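Local coordinates for tudor domain-containing protein 1 (Mus musculus, PDB 4B9X) that acts as a germline scaffold in the piRNA pathway that silences transposons, its third extended Tudor domain, the piece described here, recognising arginine-methylated peptides, at residues A53-Q58 against Q113-L118; K65-R70 against K88-S93. All blocks are in the same frame, centred on the assembly; numbering follows the deposited sequence.

Interaction 1 (A53-Q58 against Q113-L118); sequences ADYCAQ and QLQAIL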
ATOM      1  N   ALA A  53      13.524   8.332 -12.230  1.00 64.76           N
ATOM      2  CA  ALA A  53      14.962   8.100 -12.157  1.00 65.59           C
ATOM      3  C   ALA A  53      15.689   9.136 -13.009  1.00 66.45           C
ATOM      4  O   ALA A  53      16.709   9.672 -12.585  1.00 64.04           O
ATOM      5  CB  ALA A  53      15.304   6.688 -12.606  1.00 64.52           C
ATOM      6  N   ASP A  54      15.137   9.417 -14.195  1.00 70.96           N
ATOM      7  CA  ASP A  54      15.655  10.455 -15.099  1.00 73.58           C
ATOM      8  C   ASP A  54      15.609  11.846 -14.473  1.00 74.14           C
ATOM      9  O   ASP A  54      16.628  12.530 -14.409  1.00 74.46           O
ATOM     10  CB  ASP A  54      14.876  10.474 -16.427  1.00 76.03           C
ATOM     11  CG  ASP A  54      15.504   9.587 -17.502  1.00 81.57           C
ATOM     12  OD1 ASP A  54      16.721   9.291 -17.422  1.00 83.78           O
ATOM     13  OD2 ASP A  54      14.772   9.192 -18.441  1.00 82.46           O
ATOM     14  N   TYR A  55      14.428  12.255 -14.015  1.00 76.72           N
ATOM     15  CA  TYR A  55      14.253  13.569 -13.387  1.00 79.94           C
ATOM     16  C   TYR A  55      15.135  13.761 -12.150  1.00 78.68           C
ATOM     17  O   TYR A  55      15.802  14.788 -12.020  1.00 81.98           O
ATOM     18  CB  TYR A  55      12.788  13.797 -13.015  1.00 85.31           C
ATOM     19  CG  TYR A  55      12.562  15.009 -12.135  1.00 91.72           C
ATOM     20  CD1 TYR A  55      12.446  16.288 -12.683  1.00 94.83           C
ATOM     21  CD2 TYR A  55      12.464  14.876 -10.750  1.00 94.61           C
ATOM     22  CE1 TYR A  55      12.237  17.398 -11.875  1.00 96.53           C
ATOM     23  CE2 TYR A  55      12.260  15.978  -9.934  1.00 97.07           C
ATOM     24  CZ  TYR A  55      12.145  17.236 -10.497  1.00 97.22           C
ATOM     25  OH  TYR A  55      11.939  18.327  -9.682  1.00 97.88           O
ATOM     26  N   CYS A  56      15.137  12.779 -11.250  1.00 74.71           N
ATOM     27  CA  CYS A  56      15.933  12.853 -10.019  1.00 74.63           C
ATOM     28  C   CYS A  56      17.425  12.598 -10.228  1.00 77.89           C
ATOM     29  O   CYS A  56      18.184  12.581  -9.260  1.00 80.77           O
ATOM     30  CB  CYS A  56      15.406  11.868  -8.980  1.00 73.30           C
ATOM     31  SG  CYS A  56      13.708  12.189  -8.482  1.00 71.66           S
ATOM     32  N   ALA A  57      17.838  12.369 -11.472  1.00 82.24           N
ATOM     33  CA  ALA A  57      19.253  12.315 -11.826  1.00 88.08           C
ATOM     34  C   ALA A  57      19.642  13.629 -12.510  1.00 94.23           C
ATOM     35  O   ALA A  57      20.033  13.640 -13.679  1.00 95.15           O
ATOM     36  CB  ALA A  57      19.528  11.127 -12.739  1.00 84.31           C
ATOM     37  N   GLN A  58      19.516  14.730 -11.769  1.00 99.39           N
ATOM     38  CA  GLN A  58      19.817  16.075 -12.273  1.00103.46           C
ATOM     39  C   GLN A  58      20.391  16.956 -11.159  1.00111.83           C
ATOM     40  O   GLN A  58      20.424  16.546  -9.995  1.00112.55           O
ATOM     41  CB  GLN A  58      18.550  16.715 -12.846  1.00100.79           C
ATOM     42  CG  GLN A  58      18.111  16.128 -14.180  1.00 97.91           C
ATOM     43  CD  GLN A  58      16.776  16.661 -14.666  1.00 98.11           C
ATOM     44  OE1 GLN A  58      16.140  17.511 -13.866  1.00 97.41           O
ATOM     45  NE2 GLN A  58      16.316  16.301 -15.751  1.00 96.83           N
ATOM     46  N   GLN A 113      18.019  13.599   0.831  1.00 89.41           N
ATOM     47  CA  GLN A 113      17.303  12.473   0.231  1.00 85.97           C
ATOM     48  C   GLN A 113      15.849  12.821  -0.125  1.00 84.55           C
ATOM     49  O   GLN A 113      15.018  11.923  -0.273  1.00 85.23           O
ATOM     50  CB  GLN A 113      17.333  11.270   1.177  1.00 84.61           C
ATOM     51  CG  GLN A 113      18.718  10.692   1.404  1.00 84.70           C
ATOM     52  CD  GLN A 113      18.719   9.547   2.403  1.00 84.14           C
ATOM     53  OE1 GLN A 113      18.069   9.615   3.448  1.00 82.09           O
ATOM     54  NE2 GLN A 113      19.459   8.492   2.089  1.00 82.47           N
ATOM     55  N   LEU A 114      15.548  14.112  -0.266  1.00 81.27           N
ATOM     56  CA  LEU A 114      14.226  14.566  -0.701  1.00 78.76           C
ATOM     57  C   LEU A 114      14.336  15.523  -1.881  1.00 78.42           C
ATOM     58  O   LEU A 114      15.347  16.200  -2.042  1.00 81.17           O
ATOM     59  CB  LEU A 114      13.501  15.256   0.449  1.00 79.32           C
ATOM     60  CG  LEU A 114      13.154  14.380   1.651  1.00 81.50           C
ATOM     61  CD1 LEU A 114      12.353  15.180   2.667  1.00 82.07           C
ATOM     62  CD2 LEU A 114      12.380  13.142   1.224  1.00 82.34           C
ATOM     63  N   GLN A 115      13.291  15.575  -2.703  1.00 77.41           N
ATOM     64  CA  GLN A 115      13.258  16.462  -3.868  1.00 77.33           C
ATOM     65  C   GLN A 115      11.846  16.956  -4.134  1.00 76.27           C
ATOM     66  O   GLN A 115      10.880  16.395  -3.631  1.00 76.60           O
ATOM     67  CB  GLN A 115      13.775  15.741  -5.119  1.00 79.55           C
ATOM     68  CG  GLN A 115      15.283  15.536  -5.176  1.00 82.15           C
ATOM     69  CD  GLN A 115      15.780  15.169  -6.571  1.00 84.70           C
ATOM     70  OE1 GLN A 115      15.319  15.721  -7.576  1.00 86.29           O
ATOM     71  NE2 GLN A 115      16.733  14.243  -6.636  1.00 83.34           N
ATOM     72  N   ALA A 116      11.736  18.009  -4.937  1.00 80.36           N
ATOM     73  CA  ALA A 116      10.434  18.514  -5.379  1.00 80.70           C
ATOM     74  C   ALA A 116       9.878  17.613  -6.483  1.00 80.48           C
ATOM     75  O   ALA A 116      10.639  17.088  -7.301  1.00 81.07           O
ATOM     76  CB  ALA A 116      10.559  19.948  -5.876  1.00 77.23           C
ATOM     77  N   ILE A 117       8.559  17.441  -6.504  1.00 78.12           N
ATOM     78  CA  ILE A 117       7.914  16.573  -7.484  1.00 77.86           C
ATOM     79  C   ILE A 117       7.132  17.393  -8.505  1.00 79.46           C
ATOM     80  O   ILE A 117       6.339  18.261  -8.144  1.00 84.33           O
ATOM     81  CB  ILE A 117       6.981  15.542  -6.804  1.00 77.65           C
ATOM     82  CG1 ILE A 117       6.646  14.398  -7.770  1.00 76.71           C
ATOM     83  CG2 ILE A 117       5.712  16.208  -6.287  1.00 76.00           C
ATOM     84  CD1 ILE A 117       6.146  13.144  -7.086  1.00 75.29           C
ATOM     85  N   LEU A 118       7.362  17.118  -9.783  1.00 79.83           N
ATOM     86  CA  LEU A 118       6.642  17.814 -10.834  1.00 81.35           C
ATOM     87  C   LEU A 118       5.206  17.282 -10.935  1.00 83.12           C
ATOM     88  O   LEU A 118       4.966  16.089 -10.715  1.00 82.12           O
ATOM     89  CB  LEU A 118       7.363  17.676 -12.177  1.00 84.11           C
ATOM     90  CG  LEU A 118       8.781  18.261 -12.271  1.00 86.42           C
ATOM     91  CD1 LEU A 118       9.340  18.063 -13.675  1.00 84.55           C
ATOM     92  CD2 LEU A 118       8.814  19.736 -11.885  1.00 83.99           C
TER
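Tyr55 reaches from the last turn of helix 41-55 across to the chain that leaves strand 114-115, and its hydroxyl donates a hydrogen bond to the backbone carbonyl of Ala116, with OH 3.0 Å from O. The donor stands above the plane of that carbonyl, about 50° out of it, while the oxygen itself lies at the edge of the ring, near the ring plane. On the CE1 side of the ring comes Leu118, whose CD1 is 3.5 Å from Tyr55 CE1 and whose CG also packs against that atom. The ring gets there because its CG is anti to the backbone N (chi1 169°), which throws the phenol off the helix end toward 113-118. Near CE2 the ring is passed by Gln115, its amide plane turned 38° from the ring and its OE1 3.9 Å from Tyr55 CE2. The same extended side chain carries NE2 on to Cys56, giving a weak hydrogen bond of 3.4 Å from NE2 to the carbonyl O of Cys56, and the CB and SG of Cys56 lie against the Gln115 amide, CB 3.6 Å from NE2. Together these contacts tie the end of the long helix to the last strand of the Tudor barrel, an SH3-like fold, within the extended Tudor domain. Put an alanine here in place of Tyr55 and the Ala116 carbonyl would probably lose this donor, while Leu118 would lose the ring it packs on. Farther out, Trp82 of strand 81-90 touches both Cys56 and Gln115, Cys73 of strand 71-76 also meets Cys56, and Pro61 packs on both Tyr55 and Gln115.

Interaction 2 (K65-R70 against K88-S93); sequences KAEIGR and KEILPS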
ATOM      1  N   LYS A  65      11.495  22.460   0.360  1.00102.40           N
ATOM      2  CA  LYS A  65      10.872  22.857   1.630  1.00102.23           C
ATOM      3  C   LYS A  65       9.967  21.739   2.156  1.00 98.47           C
ATOM      4  O   LYS A  65       8.795  21.635   1.774  1.00 92.16           O
ATOM      5  CB  LYS A  65      10.070  24.154   1.430  1.00106.38           C
ATOM      6  CG  LYS A  65       9.377  24.713   2.668  1.00110.26           C
ATOM      7  CD  LYS A  65       8.590  25.973   2.319  1.00111.26           C
ATOM      8  CE  LYS A  65       7.727  26.460   3.475  1.00110.41           C
ATOM      9  NZ  LYS A  65       8.535  27.107   4.543  1.00109.76           N
ATOM     10  N   ALA A  66      10.524  20.911   3.037  1.00 96.21           N
ATOM     11  CA  ALA A  66       9.816  19.755   3.582  1.00 96.29           C
ATOM     12  C   ALA A  66       8.742  20.175   4.584  1.00 97.32           C
ATOM     13  O   ALA A  66       9.059  20.733   5.633  1.00102.32           O
ATOM     14  CB  ALA A  66      10.806  18.808   4.246  1.00 94.81           C
ATOM     15  N   GLU A  67       7.478  19.901   4.259  1.00 98.52           N
ATOM     16  CA  GLU A  67       6.351  20.226   5.145  1.00 99.98           C
ATOM     17  C   GLU A  67       5.295  19.115   5.141  1.00 97.88           C
ATOM     18  O   GLU A  67       5.107  18.437   4.133  1.00 95.95           O
ATOM     19  CB  GLU A  67       5.721  21.562   4.730  1.00104.50           C
ATOM     20  CG  GLU A  67       4.737  22.163   5.732  1.00107.07           C
ATOM     21  CD  GLU A  67       5.344  22.413   7.107  1.00107.08           C
ATOM     22  OE1 GLU A  67       6.491  22.904   7.185  1.00103.19           O
ATOM     23  OE2 GLU A  67       4.665  22.121   8.117  1.00108.28           O
ATOM     24  N   ILE A  68       4.603  18.956   6.270  1.00 97.62           N
ATOM     25  CA  ILE A  68       3.636  17.867   6.468  1.00 96.69           C
ATOM     26  C   ILE A  68       2.598  17.811   5.346  1.00 97.97           C
ATOM     27  O   ILE A  68       2.026  18.833   4.971  1.00 98.16           O
ATOM     28  CB  ILE A  68       2.884  18.000   7.816  1.00 95.54           C
ATOM     29  CG1 ILE A  68       3.854  17.986   9.004  1.00 95.71           C
ATOM     30  CG2 ILE A  68       1.862  16.884   7.980  1.00 92.59           C
ATOM     31  CD1 ILE A  68       4.787  16.798   9.032  1.00 96.12           C
ATOM     32  N   GLY A  69       2.372  16.612   4.812  1.00 97.45           N
ATOM     33  CA  GLY A  69       1.378  16.394   3.764  1.00 97.34           C
ATOM     34  C   GLY A  69       1.749  16.919   2.384  1.00100.03           C
ATOM     35  O   GLY A  69       0.889  16.987   1.502  1.00 96.81           O
ATOM     36  N   ARG A  70       3.017  17.284   2.186  1.00102.54           N
ATOM     37  CA  ARG A  70       3.488  17.782   0.892  1.00104.07           C
ATOM     38  C   ARG A  70       4.055  16.620   0.061  1.00 99.21           C
ATOM     39  O   ARG A  70       4.840  15.819   0.579  1.00 92.72           O
ATOM     40  CB  ARG A  70       4.545  18.877   1.075  1.00109.28           C
ATOM     41  CG  ARG A  70       4.641  19.837  -0.103  1.00116.37           C
ATOM     42  CD  ARG A  70       5.695  20.920   0.102  1.00124.50           C
ATOM     43  NE  ARG A  70       5.403  21.830   1.218  1.00130.09           N
ATOM     44  CZ  ARG A  70       4.484  22.802   1.199  1.00130.80           C
ATOM     45  NH1 ARG A  70       3.729  23.015   0.123  1.00132.74           N
ATOM     46  NH2 ARG A  70       4.314  23.570   2.273  1.00128.58           N
ATOM     47  N   LYS A  88       5.490  12.805   6.246  1.00 88.78           N
ATOM     48  CA  LYS A  88       4.669  12.406   7.388  1.00 94.75           C
ATOM     49  C   LYS A  88       4.982  13.275   8.614  1.00100.10           C
ATOM     50  O   LYS A  88       4.087  13.929   9.156  1.00 97.73           O
ATOM     51  CB  LYS A  88       4.875  10.919   7.708  1.00 94.37           C
ATOM     52  CG  LYS A  88       3.650  10.246   8.312  1.00 95.83           C
ATOM     53  CD  LYS A  88       2.632   9.867   7.242  1.00 98.46           C
ATOM     54  CE  LYS A  88       1.229   9.705   7.817  1.00100.02           C
ATOM     55  NZ  LYS A  88       1.175   8.805   9.004  1.00 96.12           N
ATOM     56  N   GLU A  89       6.250  13.282   9.030  1.00105.91           N
ATOM     57  CA  GLU A  89       6.700  14.025  10.220  1.00108.07           C
ATOM     58  C   GLU A  89       8.080  14.648  10.023  1.00108.58           C
ATOM     59  O   GLU A  89       8.891  14.132   9.255  1.00111.37           O
ATOM     60  CB  GLU A  89       6.753  13.098  11.439  1.00109.15           C
ATOM     61  CG  GLU A  89       5.393  12.681  11.976  1.00109.87           C
ATOM     62  CD  GLU A  89       5.486  11.815  13.221  1.00110.12           C
ATOM     63  OE1 GLU A  89       6.617  11.515  13.671  1.00105.31           O
ATOM     64  OE2 GLU A  89       4.420  11.432  13.750  1.00111.54           O
ATOM     65  N   ILE A  90       8.337  15.752  10.724  1.00108.71           N
ATOM     66  CA  ILE A  90       9.669  16.357  10.779  1.00108.98           C
ATOM     67  C   ILE A  90      10.243  16.130  12.175  1.00109.20           C
ATOM     68  O   ILE A  90       9.633  16.515  13.171  1.00108.87           O
ATOM     69  CB  ILE A  90       9.641  17.870  10.478  1.00107.83           C
ATOM     70  CG1 ILE A  90       9.016  18.134   9.102  1.00107.91           C
ATOM     71  CG2 ILE A  90      11.050  18.447  10.531  1.00105.10           C
ATOM     72  CD1 ILE A  90       8.887  19.603   8.756  1.00105.08           C
ATOM     73  N   LEU A  91      11.411  15.500  12.237  1.00111.74           N
ATOM     74  CA  LEU A  91      12.035  15.128  13.508  1.00115.47           C
ATOM     75  C   LEU A  91      12.797  16.309  14.129  1.00115.80           C
ATOM     76  O   LEU A  91      12.979  17.337  13.473  1.00113.30           O
ATOM     77  CB  LEU A  91      12.979  13.936  13.285  1.00115.80           C
ATOM     78  CG  LEU A  91      12.294  12.634  12.854  1.00114.13           C
ATOM     79  CD1 LEU A  91      13.316  11.635  12.326  1.00111.77           C
ATOM     80  CD2 LEU A  91      11.493  12.040  14.003  1.00111.17           C
ATOM     81  N   PRO A  92      13.223  16.174  15.405  1.00115.10           N
ATOM     82  CA  PRO A  92      14.118  17.164  16.021  1.00115.06           C
ATOM     83  C   PRO A  92      15.410  17.394  15.232  1.00113.85           C
ATOM     84  O   PRO A  92      15.920  18.514  15.199  1.00112.32           O
ATOM     85  CB  PRO A  92      14.437  16.551  17.399  1.00115.53           C
ATOM     86  CG  PRO A  92      13.906  15.154  17.365  1.00114.93           C
ATOM     87  CD  PRO A  92      12.767  15.186  16.397  1.00113.96           C
ATOM     88  N   SER A  93      15.927  16.334  14.611  1.00112.12           N
ATOM     89  CA  SER A  93      17.072  16.437  13.709  1.00111.47           C
ATOM     90  C   SER A  93      16.656  17.159  12.424  1.00114.41           C
ATOM     91  O   SER A  93      15.539  17.668  12.322  1.00117.33           O
ATOM     92  CB  SER A  93      17.599  15.037  13.360  1.00110.16           C
ATOM     93  OG  SER A  93      17.430  14.135  14.440  1.00107.20           O
TER
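Ile68 and Ile90 bring their CD1 ends to the opposite segment's backbone on the surface of the SH3-like Tudor barrel, where the loop leading into strand 71-76 passes the end of strand 81-90. That end carries a classic beta bulge, with Lys88 and Glu89 both facing Lys97 of the adjacent strand. Ile68 CD1 lies over the backbone there, 3.6 Å from Glu89 CA. Its CG1 branch is anti to the carbonyl carbon and beside the backbone N (chi1 -59°), and this brings the end of the side chain closer to 88-93 than the direction of its CB alone would suggest. In return Ile90 points its CB toward the loop, and its extended CG1 branch (chi2 177°) carries CD1 to the backbone of Ala66. The two side chains barely meet each other: Ile68 CD1 is 4.4 Å from Ile90 CG1. A type II turn from Glu67 to Arg70 has Ile68 and Gly69 at its corner, Gly69 with positive phi, and is closed by Arg70 N bonding to Glu67 O at 3.1 Å. Backbone hydrogen bonds between Val87 and both Gly69 and Arg70 join the loop to the strand. Ile90 CD1 ends 3.3 Å from Ala66 O.

How the interactions relate
Both interactions belong to the Tudor part of the chain, and their centres are about 18 Å apart. Interaction 2 is nested inside interaction 1 along the sequence: helix 41-55 ends in 53-58, the loop 65-70 follows, then strand 81-90 runs into 88-93, and the chain returns through 113-118. Both reach the antiparallel sheet in which strand 71-76 lies between 81-90 and the outermost strand 114-115. They touch directly, Leu114 CD1 packing 4.2 Å from Ala66 CB. Interaction 1 joins the helix to the barrel through partly buried side chains and hydrogen bonds, whereas interaction 2 is a surface contact that fits the loop between helix 41-55 and strand 71-76 against the same barrel.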